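Local coordinates for ribose 5-phosphate isomerase RpiB (PDB 4EGS), which probably acts through this N-terminal domain as a low molecular weight protein tyrosine phosphatase and, as a whole, probably also has an aldose-ketose isomerase activity, at residues V40-T45 against A71-P76; N44-P49 against P80-A85. One frame throughout, in Å; residues are numbered along the deposited sequence.

Contact 1: V40-T45 against A71-P76; sequences VCTGNT and AGVFAP. With BCT (bicarbonate ion), chain C.
Val40 and Cys41 pair in parallel with Ala71 and Gly72, and the backbone hydrogen bonding runs on past the strand ends: Cys41 N gives a nearly straight bond to Ala71 O (2.8 Å, 179°), Val73 N reaches Cys41 O at 3.0 Å, and Phe74 N meets Thr42 O at 2.8 Å. The bond from Val73 comes in tilted from the carbonyl plane. On the face of the sheet carrying Val40 and Ala71, Val40 CG1 meets Val73 CG1 at 3.8 Å, the two side chains crossing at about a right angle. Val40 brings this methyl there with CG1 anti to the backbone N (chi1 167°), and Leu127 of helix 121-130 packs on the same side chain. Strands 36-41 and 67-72 are the parallel strands of a beta-alpha-beta unit whose first strand runs into the phosphatase P-loop, with Cys41 as the predicted nucleophile. A bicarbonate ion lies in that loop, where Thr42 N donates to its O2 at 3.1 Å; Thr42 OG1 is hydrogen-bonded to His123. Val73 CG2 rests against Thr42 CA at 3.6 Å. Farther along, Ala75 presses its methyl CB on Gly43 O at 3.2 Å, while Asn44 lays CB beside the backbone of Ala71 and Gly72.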
# COMPACT_ATOMS: atom_id res chain seq x y z
N VAL A 40 -17.58 -2.74 2.31
CA VAL A 40 -18.83 -2.63 3.05
C VAL A 40 -20.07 -2.73 2.16
O VAL A 40 -20.24 -1.98 1.21
CB VAL A 40 -18.88 -1.35 3.90
CG1 VAL A 40 -20.30 -1.09 4.40
CG2 VAL A 40 -17.92 -1.45 5.06
N CYS A 41 -20.93 -3.68 2.51
CA CYS A 41 -22.19 -3.90 1.83
C CYS A 41 -23.32 -3.48 2.74
O CYS A 41 -23.09 -2.91 3.81
CB CYS A 41 -22.35 -5.39 1.52
SG CYS A 41 -22.61 -5.79 -0.20
N THR A 42 -24.56 -3.75 2.33
CA THR A 42 -25.70 -3.61 3.22
C THR A 42 -25.87 -4.90 4.01
O THR A 42 -25.99 -4.88 5.23
CB THR A 42 -26.99 -3.29 2.46
OG1 THR A 42 -26.96 -1.93 2.01
CG2 THR A 42 -28.20 -3.48 3.36
N GLY A 43 -25.88 -6.03 3.30
CA GLY A 43 -26.10 -7.32 3.92
C GLY A 43 -24.93 -8.28 3.81
O GLY A 43 -25.01 -9.41 4.29
N ASN A 44 -23.85 -7.83 3.18
CA ASN A 44 -22.64 -8.63 3.02
C ASN A 44 -22.90 -10.00 2.39
O ASN A 44 -22.47 -11.03 2.91
CB ASN A 44 -21.91 -8.79 4.37
CG ASN A 44 -20.50 -9.29 4.21
OD1 ASN A 44 -19.92 -9.20 3.13
ND2 ASN A 44 -19.93 -9.84 5.28
N THR A 45 -23.61 -10.00 1.27
CA THR A 45 -23.97 -11.24 0.59
C THR A 45 -23.56 -11.21 -0.88
O THR A 45 -23.12 -12.23 -1.43
CB THR A 45 -25.49 -11.54 0.73
OG1 THR A 45 -25.72 -12.31 1.92
CG2 THR A 45 -26.03 -12.31 -0.46
N ALA A 71 -18.12 -6.83 5.23
CA ALA A 71 -19.10 -6.64 6.29
C ALA A 71 -20.34 -5.94 5.73
O ALA A 71 -20.27 -5.30 4.67
CB ALA A 71 -18.51 -5.82 7.43
N GLY A 72 -21.46 -6.06 6.43
CA GLY A 72 -22.68 -5.40 6.03
C GLY A 72 -23.18 -4.45 7.11
O GLY A 72 -22.98 -4.70 8.29
N VAL A 73 -23.83 -3.37 6.69
CA VAL A 73 -24.36 -2.39 7.64
C VAL A 73 -25.55 -2.96 8.40
O VAL A 73 -25.84 -2.54 9.52
CB VAL A 73 -24.77 -1.07 6.95
CG1 VAL A 73 -23.58 -0.46 6.21
CG2 VAL A 73 -25.93 -1.29 6.00
N PHE A 74 -26.24 -3.92 7.80
CA PHE A 74 -27.37 -4.58 8.44
C PHE A 74 -27.48 -6.02 7.95
O PHE A 74 -28.53 -6.44 7.46
CB PHE A 74 -28.66 -3.80 8.19
CG PHE A 74 -29.72 -4.04 9.23
CD1 PHE A 74 -30.87 -4.75 8.93
CD2 PHE A 74 -29.55 -3.55 10.51
CE1 PHE A 74 -31.83 -4.97 9.89
CE2 PHE A 74 -30.52 -3.77 11.48
CZ PHE A 74 -31.66 -4.48 11.17
N ALA A 75 -26.39 -6.76 8.10
CA ALA A 75 -26.31 -8.13 7.62
C ALA A 75 -26.87 -9.14 8.62
O ALA A 75 -26.69 -8.99 9.83
CB ALA A 75 -24.87 -8.48 7.30
N PRO A 76 -27.58 -10.16 8.12
CA PRO A 76 -27.96 -11.32 8.93
C PRO A 76 -26.82 -12.34 8.95
O PRO A 76 -26.46 -12.88 7.91
CB PRO A 76 -29.18 -11.88 8.19
CG PRO A 76 -28.96 -11.49 6.77
CD PRO A 76 -28.19 -10.20 6.78
C BCT C . -26.22 -6.03 -0.90
O1 BCT C . -25.73 -6.01 -2.19
O2 BCT C . -26.05 -4.85 -0.21
O3 BCT C . -25.85 -7.16 -0.19

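Contact 2: N44-P49 against P80-A85; sequences NTCRSP and PASSEA
Thr45 O takes the backbone hydrogen bond of Ser82 N at 3.1 Å (156°), the donor standing above the carbonyl plane, about 41° out of it. The same oxygen has Ala81 CA close by at 3.2 Å, in a CA-H...O contact, and the methyl Ala81 CB lies against it too, so that one carbonyl meets two successive residues of the 80-85 segment. The methyl Thr45 CG2, roughly anti to the backbone N, lies 3.6 Å from Ser82 N and also touches Ser82 CB, whereas Thr45 OG1 faces Pro80 O at 3.5 Å. Residues 44-47 form the second half of the CX5R P-loop, ending in Arg47, a predicted active-site residue that lines the bicarbonate pocket. The loop leads directly into helix 47-61, and the 80-85 segment covers the lead-in and first turn of helix 83-93, so the contact joins the beginnings of two helices. Ser82 is the N-cap of the second: its OG lies between the backbone N and the carbonyl carbon (chi1 61°), from where it accepts a weak bond from Ala85 N at 3.4 Å. Cys46 SG approaches this hydroxyl, Ser82 OG, at 3.5 Å. Ser82 OG and Tyr162 OH of helix 159-179 share a weak hydrogen bond, and Tyr162 packs on Cys46 and Ala85. Pro49 CB meets the methyl Ala81 CB at 3.9 Å, and the loop residues Ile97 and His100 pack on Ala81 and Pro49 respectively.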
# COMPACT_ATOMS: atom_id res chain seq x y z
N ASN A 44 -23.85 -7.83 3.18
CA ASN A 44 -22.64 -8.63 3.02
C ASN A 44 -22.90 -10.00 2.39
O ASN A 44 -22.47 -11.03 2.91
CB ASN A 44 -21.91 -8.79 4.37
CG ASN A 44 -20.50 -9.29 4.21
OD1 ASN A 44 -19.92 -9.20 3.13
ND2 ASN A 44 -19.93 -9.84 5.28
N THR A 45 -23.61 -10.00 1.27
CA THR A 45 -23.97 -11.24 0.59
C THR A 45 -23.56 -11.21 -0.88
O THR A 45 -23.12 -12.23 -1.43
CB THR A 45 -25.49 -11.54 0.73
OG1 THR A 45 -25.72 -12.31 1.92
CG2 THR A 45 -26.03 -12.31 -0.46
N CYS A 46 -23.66 -10.05 -1.51
CA CYS A 46 -23.41 -9.94 -2.95
C CYS A 46 -22.10 -9.23 -3.30
O CYS A 46 -21.10 -9.88 -3.61
CB CYS A 46 -24.60 -9.30 -3.66
SG CYS A 46 -26.11 -10.30 -3.58
N ARG A 47 -22.10 -7.90 -3.26
CA ARG A 47 -20.96 -7.12 -3.75
C ARG A 47 -19.70 -7.26 -2.89
O ARG A 47 -18.62 -7.56 -3.41
CB ARG A 47 -21.31 -5.64 -3.87
CG ARG A 47 -22.73 -5.33 -4.26
CD ARG A 47 -23.31 -4.34 -3.26
NE ARG A 47 -24.23 -3.39 -3.86
CZ ARG A 47 -25.13 -2.69 -3.17
NH1 ARG A 47 -25.24 -2.86 -1.86
NH2 ARG A 47 -25.93 -1.84 -3.80
N SER A 48 -19.84 -7.02 -1.59
CA SER A 48 -18.70 -7.11 -0.67
C SER A 48 -17.96 -8.45 -0.69
O SER A 48 -16.73 -8.47 -0.71
CB SER A 48 -19.10 -6.72 0.76
OG SER A 48 -19.18 -5.31 0.90
N PRO A 49 -18.70 -9.58 -0.69
CA PRO A 49 -17.96 -10.84 -0.84
C PRO A 49 -17.28 -10.94 -2.20
O PRO A 49 -16.19 -11.51 -2.29
CB PRO A 49 -19.07 -11.90 -0.74
CG PRO A 49 -20.15 -11.25 0.04
CD PRO A 49 -20.12 -9.81 -0.39
N PRO A 80 -24.39 -17.34 3.56
CA PRO A 80 -23.32 -17.43 2.57
C PRO A 80 -23.47 -16.31 1.54
O PRO A 80 -24.47 -15.60 1.55
CB PRO A 80 -23.58 -18.77 1.90
CG PRO A 80 -25.05 -18.96 2.01
CD PRO A 80 -25.42 -18.38 3.35
N ALA A 81 -22.47 -16.15 0.68
CA ALA A 81 -22.61 -15.25 -0.46
C ALA A 81 -23.64 -15.86 -1.39
O ALA A 81 -23.80 -17.08 -1.42
CB ALA A 81 -21.28 -15.09 -1.17
N SER A 82 -24.36 -15.02 -2.13
CA SER A 82 -25.40 -15.51 -3.03
C SER A 82 -24.83 -16.49 -4.05
O SER A 82 -23.68 -16.35 -4.47
CB SER A 82 -26.11 -14.35 -3.73
OG SER A 82 -25.21 -13.60 -4.52
N SER A 83 -25.63 -17.48 -4.42
CA SER A 83 -25.19 -18.52 -5.33
C SER A 83 -24.82 -17.97 -6.70
O SER A 83 -23.95 -18.51 -7.38
CB SER A 83 -26.26 -19.61 -5.46
OG SER A 83 -27.48 -19.06 -5.92
N GLU A 84 -25.49 -16.89 -7.10
CA GLU A 84 -25.17 -16.22 -8.36
C GLU A 84 -23.78 -15.60 -8.28
O GLU A 84 -22.97 -15.75 -9.19
CB GLU A 84 -26.20 -15.15 -8.70
CG GLU A 84 -27.52 -15.69 -9.24
CD GLU A 84 -28.50 -16.05 -8.15
OE1 GLU A 84 -29.60 -16.55 -8.48
OE2 GLU A 84 -28.19 -15.82 -6.96
N ALA A 85 -23.52 -14.89 -7.18
CA ALA A 85 -22.22 -14.28 -6.95
C ALA A 85 -21.14 -15.35 -6.90
O ALA A 85 -20.04 -15.17 -7.43
CB ALA A 85 -22.23 -13.49 -5.65

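Contacts 1 and 2 have centres 10 Å apart and share Asn44 and Thr45, so the P-loop between strand 36-41 and helix 47-61, which in this family binds the substrate phosphate, takes part in both. Along the chain, 40-45 and 44-49 come first, followed by 71-76 at the end of strand 67-72 and then by 80-85 entering helix 83-93. Contact 1 thus holds the start of the loop to the neighbouring strand of the four-stranded parallel sheet, and contact 2 ties its second half to the start of helix 83-93. Among their touching points, Cys41 SG packs on Arg47 CD at 3.5 Å, bringing together two residues predicted to belong to the active site, around the bound bicarbonate.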